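Local structure of NEQ263 (Nanoarchaeum equitans Kin4-M, 5BN3) at residues Val205-Thr208 against Leu209-Tyr212; Asn150-Asp154 against Lys155-Phe159; Lys180-Asn184 against Ser185-Ile189. The protein probably binds ATP or ADP as the NeqB subunit of an unusual archaeal ATP synthase core complex, in which it assembles with the NeqA subunit. All coordinates share one frame; numbering follows the deposited sequence.

Contact 1 of 3, residues Val205-Thr208 against Leu209-Tyr212; sequences VALT and LAEY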
loop_
_atom_site.group_PDB
_atom_site.type_symbol
_atom_site.label_atom_id
_atom_site.label_comp_id
_atom_site.label_asym_id
_atom_site.label_seq_id
_atom_site.Cartn_x
_atom_site.Cartn_y
_atom_site.Cartn_z
ATOM N N VAL B 205 36.593 -0.413 -2.649
ATOM C CA VAL B 205 38.033 -0.384 -2.404
ATOM C C VAL B 205 38.474 -1.649 -1.668
ATOM O O VAL B 205 39.560 -2.170 -1.913
ATOM C CB VAL B 205 38.494 0.900 -1.645
ATOM C CG1 VAL B 205 37.956 2.147 -2.323
ATOM C CG2 VAL B 205 38.049 0.876 -0.196
ATOM N N ALA B 206 37.616 -2.150 -0.784
ATOM C CA ALA B 206 37.908 -3.367 -0.032
ATOM C C ALA B 206 37.980 -4.586 -0.947
ATOM O O ALA B 206 38.847 -5.450 -0.785
ATOM C CB ALA B 206 36.862 -3.581 1.048
ATOM N N LEU B 207 37.054 -4.663 -1.896
ATOM C CA LEU B 207 37.029 -5.769 -2.851
ATOM C C LEU B 207 38.090 -5.636 -3.944
ATOM O O LEU B 207 38.555 -6.639 -4.487
ATOM C CB LEU B 207 35.634 -5.916 -3.464
ATOM C CG LEU B 207 34.593 -6.521 -2.521
ATOM C CD1 LEU B 207 33.201 -6.389 -3.100
ATOM C CD2 LEU B 207 34.918 -7.976 -2.271
ATOM N N THR B 208 38.467 -4.403 -4.275
ATOM C CA THR B 208 39.573 -4.182 -5.201
ATOM C C THR B 208 40.860 -4.735 -4.594
ATOM O O THR B 208 41.648 -5.389 -5.278
ATOM C CB THR B 208 39.748 -2.688 -5.536
ATOM O OG1 THR B 208 38.587 -2.217 -6.231
ATOM C CG2 THR B 208 40.972 -2.475 -6.411
ATOM N N LEU B 209 41.062 -4.484 -3.304
ATOM C CA LEU B 209 42.204 -5.050 -2.592
ATOM C C LEU B 209 42.088 -6.568 -2.518
ATOM O O LEU B 209 43.074 -7.281 -2.695
ATOM C CB LEU B 209 42.307 -4.470 -1.179
ATOM C CG LEU B 209 43.398 -5.107 -0.311
ATOM C CD1 LEU B 209 44.772 -4.818 -0.892
ATOM C CD2 LEU B 209 43.322 -4.640 1.134
ATOM N N ALA B 210 40.879 -7.055 -2.264
ATOM C CA ALA B 210 40.645 -8.490 -2.137
ATOM C C ALA B 210 40.967 -9.240 -3.426
ATOM O O ALA B 210 41.568 -10.314 -3.393
ATOM C CB ALA B 210 39.214 -8.752 -1.718
ATOM N N GLU B 211 40.554 -8.675 -4.557
ATOM C CA GLU B 211 40.816 -9.282 -5.861
ATOM C C GLU B 211 42.305 -9.282 -6.184
ATOM O O GLU B 211 42.808 -10.208 -6.819
ATOM C CB GLU B 211 40.049 -8.547 -6.962
ATOM C CG GLU B 211 38.551 -8.803 -6.968
ATOM C CD GLU B 211 37.826 -7.931 -7.972
ATOM O OE1 GLU B 211 38.384 -6.883 -8.367
ATOM O OE2 GLU B 211 36.699 -8.293 -8.373
ATOM N N TYR B 212 43.003 -8.233 -5.758
ATOM C CA TYR B 212 44.446 -8.152 -5.945
ATOM C C TYR B 212 45.144 -9.234 -5.131
ATOM O O TYR B 212 45.976 -9.974 -5.650
ATOM C CB TYR B 212 44.965 -6.767 -5.540
ATOM C CG TYR B 212 46.473 -6.666 -5.524
ATOM C CD1 TYR B 212 47.190 -6.515 -6.704
ATOM C CD2 TYR B 212 47.180 -6.719 -4.331
ATOM C CE1 TYR B 212 48.568 -6.424 -6.695
ATOM C CE2 TYR B 212 48.559 -6.630 -4.312
ATOM C CZ TYR B 212 49.246 -6.481 -5.497
ATOM O OH TYR B 212 50.617 -6.391 -5.484
HETATM O O HOH W 1 41.377 -5.346 -8.683
#

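Contact 2 of 3, residues Asn150-Asp154 against Lys155-Phe159; sequences NVAKD and KTIIF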
loop_
_atom_site.group_PDB
_atom_site.type_symbol
_atom_site.label_atom_id
_atom_site.label_comp_id
_atom_site.label_asym_id
_atom_site.label_seq_id
_atom_site.Cartn_x
_atom_site.Cartn_y
_atom_site.Cartn_z
ATOM N N ASN B 150 37.623 -18.630 13.205
ATOM C CA ASN B 150 37.888 -20.043 12.932
ATOM C C ASN B 150 38.201 -20.410 11.477
ATOM O O ASN B 150 38.860 -21.420 11.224
ATOM C CB ASN B 150 36.742 -20.911 13.466
ATOM C CG ASN B 150 36.649 -20.884 14.980
ATOM O OD1 ASN B 150 37.539 -21.379 15.675
ATOM N ND2 ASN B 150 35.567 -20.317 15.499
ATOM N N VAL B 151 37.738 -19.602 10.526
ATOM C CA VAL B 151 37.927 -19.923 9.109
ATOM C C VAL B 151 39.027 -19.097 8.440
ATOM O O VAL B 151 39.341 -19.308 7.269
ATOM C CB VAL B 151 36.612 -19.773 8.298
ATOM C CG1 VAL B 151 35.498 -20.591 8.929
ATOM C CG2 VAL B 151 36.205 -18.309 8.198
ATOM N N ALA B 152 39.614 -18.167 9.188
ATOM C CA ALA B 152 40.619 -17.264 8.628
ATOM C C ALA B 152 41.926 -17.234 9.419
ATOM O O ALA B 152 42.615 -16.215 9.446
ATOM C CB ALA B 152 40.053 -15.863 8.506
ATOM N N LYS B 153 42.265 -18.353 10.053
ATOM C CA LYS B 153 43.517 -18.478 10.796
ATOM C C LYS B 153 44.729 -18.384 9.876
ATOM O O LYS B 153 45.832 -18.041 10.308
ATOM C CB LYS B 153 43.540 -19.809 11.551
ATOM C CG LYS B 153 42.577 -19.862 12.728
ATOM C CD LYS B 153 42.364 -21.282 13.240
ATOM C CE LYS B 153 41.545 -21.275 14.529
ATOM N NZ LYS B 153 41.059 -22.632 14.920
ATOM N N ASP B 154 44.505 -18.680 8.602
ATOM C CA ASP B 154 45.566 -18.739 7.608
ATOM C C ASP B 154 45.367 -17.698 6.510
ATOM O O ASP B 154 46.158 -17.623 5.569
ATOM C CB ASP B 154 45.566 -20.125 6.970
ATOM C CG ASP B 154 44.166 -20.594 6.614
ATOM O OD1 ASP B 154 43.260 -20.460 7.465
ATOM O OD2 ASP B 154 43.966 -21.086 5.484
ATOM N N LYS B 155 44.314 -16.894 6.634
ATOM C CA LYS B 155 43.910 -15.994 5.561
ATOM C C LYS B 155 43.942 -14.520 5.959
ATOM O O LYS B 155 43.835 -14.178 7.137
ATOM C CB LYS B 155 42.500 -16.362 5.079
ATOM C CG LYS B 155 42.309 -17.835 4.745
ATOM C CD LYS B 155 40.867 -18.125 4.351
ATOM C CE LYS B 155 40.654 -19.596 4.043
ATOM N NZ LYS B 155 40.910 -20.458 5.226
ATOM N N THR B 156 44.086 -13.650 4.963
ATOM C CA THR B 156 43.926 -12.218 5.175
ATOM C C THR B 156 42.441 -11.912 5.357
ATOM O O THR B 156 41.605 -12.370 4.574
ATOM C CB THR B 156 44.457 -11.412 3.973
ATOM O OG1 THR B 156 45.847 -11.703 3.772
ATOM C CG2 THR B 156 44.289 -9.923 4.213
ATOM N N ILE B 157 42.108 -11.153 6.396
ATOM C CA ILE B 157 40.732 -10.716 6.602
ATOM C C ILE B 157 40.581 -9.269 6.155
ATOM O O ILE B 157 41.348 -8.403 6.570
ATOM C CB ILE B 157 40.319 -10.827 8.082
ATOM C CG1 ILE B 157 40.366 -12.287 8.537
ATOM C CG2 ILE B 157 38.921 -10.270 8.294
ATOM C CD1 ILE B 157 40.054 -12.478 10.004
ATOM N N ILE B 158 39.599 -9.005 5.301
ATOM C CA ILE B 158 39.277 -7.630 4.936
ATOM C C ILE B 158 37.897 -7.272 5.474
ATOM O O ILE B 158 36.906 -7.943 5.176
ATOM C CB ILE B 158 39.348 -7.407 3.414
ATOM C CG1 ILE B 158 40.764 -7.706 2.914
ATOM C CG2 ILE B 158 38.957 -5.979 3.062
ATOM C CD1 ILE B 158 40.947 -7.521 1.426
ATOM N N PHE B 159 37.846 -6.218 6.282
ATOM C CA PHE B 159 36.611 -5.786 6.922
ATOM C C PHE B 159 36.164 -4.444 6.360
ATOM O O PHE B 159 36.882 -3.449 6.465
ATOM C CB PHE B 159 36.817 -5.691 8.436
ATOM C CG PHE B 159 35.638 -5.132 9.182
ATOM C CD1 PHE B 159 34.360 -5.624 8.966
ATOM C CD2 PHE B 159 35.815 -4.130 10.123
ATOM C CE1 PHE B 159 33.278 -5.113 9.663
ATOM C CE2 PHE B 159 34.741 -3.615 10.824
ATOM C CZ PHE B 159 33.467 -4.109 10.592
#

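Contact 3 of 3, residues Lys180-Asn184 against Ser185-Ile189; sequences KAIMN and SAIFI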
loop_
_atom_site.group_PDB
_atom_site.type_symbol
_atom_site.label_atom_id
_atom_site.label_comp_id
_atom_site.label_asym_id
_atom_site.label_seq_id
_atom_site.Cartn_x
_atom_site.Cartn_y
_atom_site.Cartn_z
ATOM N N LYS B 180 44.725 -11.448 17.976
ATOM C CA LYS B 180 45.957 -11.275 17.194
ATOM C C LYS B 180 45.770 -11.476 15.690
ATOM O O LYS B 180 46.698 -11.881 14.990
ATOM C CB LYS B 180 47.086 -12.174 17.718
ATOM C CG LYS B 180 47.337 -12.055 19.217
ATOM C CD LYS B 180 48.690 -12.636 19.610
ATOM C CE LYS B 180 49.753 -11.549 19.745
ATOM N NZ LYS B 180 50.050 -10.863 18.457
ATOM N N ALA B 181 44.574 -11.180 15.195
ATOM C CA ALA B 181 44.300 -11.268 13.765
ATOM C C ALA B 181 44.485 -9.912 13.090
ATOM O O ALA B 181 44.447 -9.811 11.864
ATOM C CB ALA B 181 42.895 -11.789 13.530
ATOM N N ILE B 182 44.694 -8.878 13.901
ATOM C CA ILE B 182 44.764 -7.498 13.417
ATOM C C ILE B 182 45.914 -7.241 12.434
ATOM O O ILE B 182 45.776 -6.440 11.506
ATOM C CB ILE B 182 44.825 -6.492 14.603
ATOM C CG1 ILE B 182 44.601 -5.057 14.123
ATOM C CG2 ILE B 182 46.140 -6.615 15.366
ATOM C CD1 ILE B 182 43.185 -4.784 13.678
ATOM N N MET B 183 47.038 -7.929 12.622
ATOM C CA MET B 183 48.205 -7.712 11.771
ATOM C C MET B 183 48.021 -8.300 10.375
ATOM O O MET B 183 48.669 -7.867 9.420
ATOM C CB MET B 183 49.474 -8.268 12.424
ATOM C CG MET B 183 49.744 -7.721 13.815
ATOM S SD MET B 183 51.472 -7.874 14.312
ATOM C CE MET B 183 52.247 -6.687 13.215
ATOM N N ASN B 184 47.139 -9.287 10.260
ATOM C CA ASN B 184 46.806 -9.844 8.954
ATOM C C ASN B 184 45.393 -9.449 8.539
ATOM O O ASN B 184 44.621 -10.268 8.032
ATOM C CB ASN B 184 46.975 -11.366 8.945
ATOM C CG ASN B 184 47.112 -11.931 7.542
ATOM O OD1 ASN B 184 47.285 -11.187 6.573
ATOM N ND2 ASN B 184 47.043 -13.252 7.428
ATOM N N SER B 185 45.065 -8.180 8.757
ATOM C CA SER B 185 43.764 -7.646 8.383
ATOM C C SER B 185 43.893 -6.257 7.772
ATOM O O SER B 185 44.804 -5.501 8.112
ATOM C CB SER B 185 42.838 -7.594 9.598
ATOM O OG SER B 185 42.645 -8.888 10.139
ATOM N N ALA B 186 42.985 -5.937 6.858
ATOM C CA ALA B 186 42.866 -4.587 6.323
ATOM C C ALA B 186 41.452 -4.109 6.605
ATOM O O ALA B 186 40.484 -4.786 6.253
ATOM C CB ALA B 186 43.153 -4.568 4.836
ATOM N N ILE B 187 41.328 -2.951 7.245
ATOM C CA ILE B 187 40.024 -2.458 7.674
ATOM C C ILE B 187 39.655 -1.141 6.991
ATOM O O ILE B 187 40.430 -0.182 7.002
ATOM C CB ILE B 187 39.975 -2.305 9.210
ATOM C CG1 ILE B 187 40.211 -3.666 9.874
ATOM C CG2 ILE B 187 38.644 -1.732 9.656
ATOM C CD1 ILE B 187 40.315 -3.613 11.384
ATOM N N PHE B 188 38.468 -1.108 6.390
ATOM C CA PHE B 188 37.991 0.084 5.696
ATOM C C PHE B 188 36.704 0.580 6.342
ATOM O O PHE B 188 35.725 -0.162 6.448
ATOM C CB PHE B 188 37.782 -0.214 4.209
ATOM C CG PHE B 188 39.040 -0.627 3.496
ATOM C CD1 PHE B 188 39.424 -1.959 3.447
ATOM C CD2 PHE B 188 39.846 0.320 2.882
ATOM C CE1 PHE B 188 40.588 -2.340 2.796
ATOM C CE2 PHE B 188 41.008 -0.051 2.228
ATOM C CZ PHE B 188 41.382 -1.384 2.185
ATOM N N ILE B 189 36.715 1.834 6.781
ATOM C CA ILE B 189 35.617 2.379 7.573
ATOM C C ILE B 189 35.064 3.678 6.997
ATOM O O ILE B 189 35.801 4.645 6.813
ATOM C CB ILE B 189 36.074 2.650 9.025
ATOM C CG1 ILE B 189 36.550 1.353 9.686
ATOM C CG2 ILE B 189 34.952 3.281 9.837
ATOM C CD1 ILE B 189 37.275 1.563 11.000
#

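Contact 1 of 3, residues Val205-Thr208 against Leu209-Tyr212
E211 runs its extended side chain past the carbonyl of L207, the same carbonyl that its own backbone nitrogen binds, with E211 N 2.9 Å from L207 O. Because CG stands opposite the carbonyl carbon (chi1 -73°), the first methylene of the chain drops toward the preceding turn, and E211 CG comes within 3.3 Å of L207 O. Four i to i+4 bonds run through these two turns of alpha helix: L209, A210, E211 and Y212 give their N-H groups to the carbonyls of V205, A206, L207 and T208. On the flank, L207 CD2 lies 4.4 Å from A210 CB, a light apolar touch. A water bridges T208 O and E211 OE1 through two weak bonds. The second shell fixes the polar ends: R265 forms a salt bridge with OE1 of E211 and also a hydrogen bond with OG1 of T208, whose hydroxyl reaches back to the carbonyl of R204 as well. Helix 196-215 lays V205, A206 and L209 on F188 of strand 185-190, sets A206, L209 and A210 against I158 of strand 156-162, and rests A210 and E211 on I274 of strand 273-281.

Contact 2 of 3, residues Asn150-Asp154 against Lys155-Phe159
K155 and D154, neighbours in sequence, lay their side chains alongside each other, pointing the same way, and the pair illustrates how a lysine can tie up the end of a helix. The K155 chain runs extended as far as CE and bends only at its last torsion (chi4 62°), which swings the ammonium group inward over the turn. There NZ meets V151 O at 2.8 Å, approaching 26° out of the carbonyl plane. The carboxylate of D154 meets the same nitrogen: D154 OD2 lies 3.1 Å from K155 NZ, met on the syn side, while OD1 makes a weaker bond. D154 reaches this position with CG tucked between its backbone N and carbonyl carbon (chi1 45°).

In the backbone the turn closes with a weak bond, K155 N to A152 O at 3.4 Å. A152 has already left helical geometry, and its methyl group packs against the following strand, A152 CB lying 3.6 Å from I157 CG1, with CD1 of I157 almost as near. The turn joins helix 140-151 to strand 156-162 in the nucleotide-binding domain, and both V151 and A152 also touch L222 of the adjacent strand 220-226.

A single ammonium group thus serves a carbonyl from the last turn of the helix and a carboxylate at once. The negative end of the helix dipole and the charge of D154 would probably favour the protonated lysine; of two further residues that touch its side chain, D220 would act in the same sense and K126 against it.

Contact 3 of 3, residues Lys180-Asn184 against Ser185-Ile189
A181 O is gripped twice where the turn runs into its strand. The hydroxyl of S185 donates to it, with S185 OG 2.7 Å from A181 O, and the backbone of N184 adds a weak bond at 3.2 Å from N184 N to A181 O. The hydroxyl does not come in along a lone pair: it sits above the carbonyl plane, 44° out of it. S185 can reach back because its OG lies opposite its own carbonyl carbon (chi1 -60°), beside the backbone N, and this turns the oxygen to the preceding residues. A further weak bond runs from S185 N to I182 O at 3.3 Å, bent to 132° at the hydrogen, so that successive carbonyls of the turn hold the side chain and the main chain of one serine.

The turn follows a Schellman motif that ends helix 166-178, in which K180 takes the positive phi. Residues 181-183 then keep helical backbone angles without the regular bonds before strand 185-190 begins. This helix-to-strand return belongs to the mainly parallel sheet of the P-loop-type nucleotide-binding domain, where the strand pairs with strand 156-162.

On the apolar side, I182 and I187 cross at about a right angle and meet through their terminal methyls, CD1 of I182 lying 3.9 Å from CD1 of I187. I182 also packs on F176 and I177 of helix 166-178, and I187 on I173, so both isoleucines fill the seam between helix and strand. N184 OD1 is hydrogen-bonded to T156 OG1 of the neighbouring strand.

Along the chain contact 2 comes first, then contact 3, then contact 1, all within the nucleotide-binding domain. Contacts 2 and 3 are about 9 Å apart, centre to centre, and each leads into one of two neighbouring parallel strands, 156-162 and 185-190, which are probably hydrogen-bonded from I157 O to A186 N and from F159 O to F188 N. Contact 1 lies about 14 Å from the centre of each, on helix 196-215, which follows strand 185-190 and packs across both strands, with I158 and F188 beneath it. The helix covers one face of the two strands, while I157 and I187 belong to the other. All three contacts lie away from R326, which binds ADP.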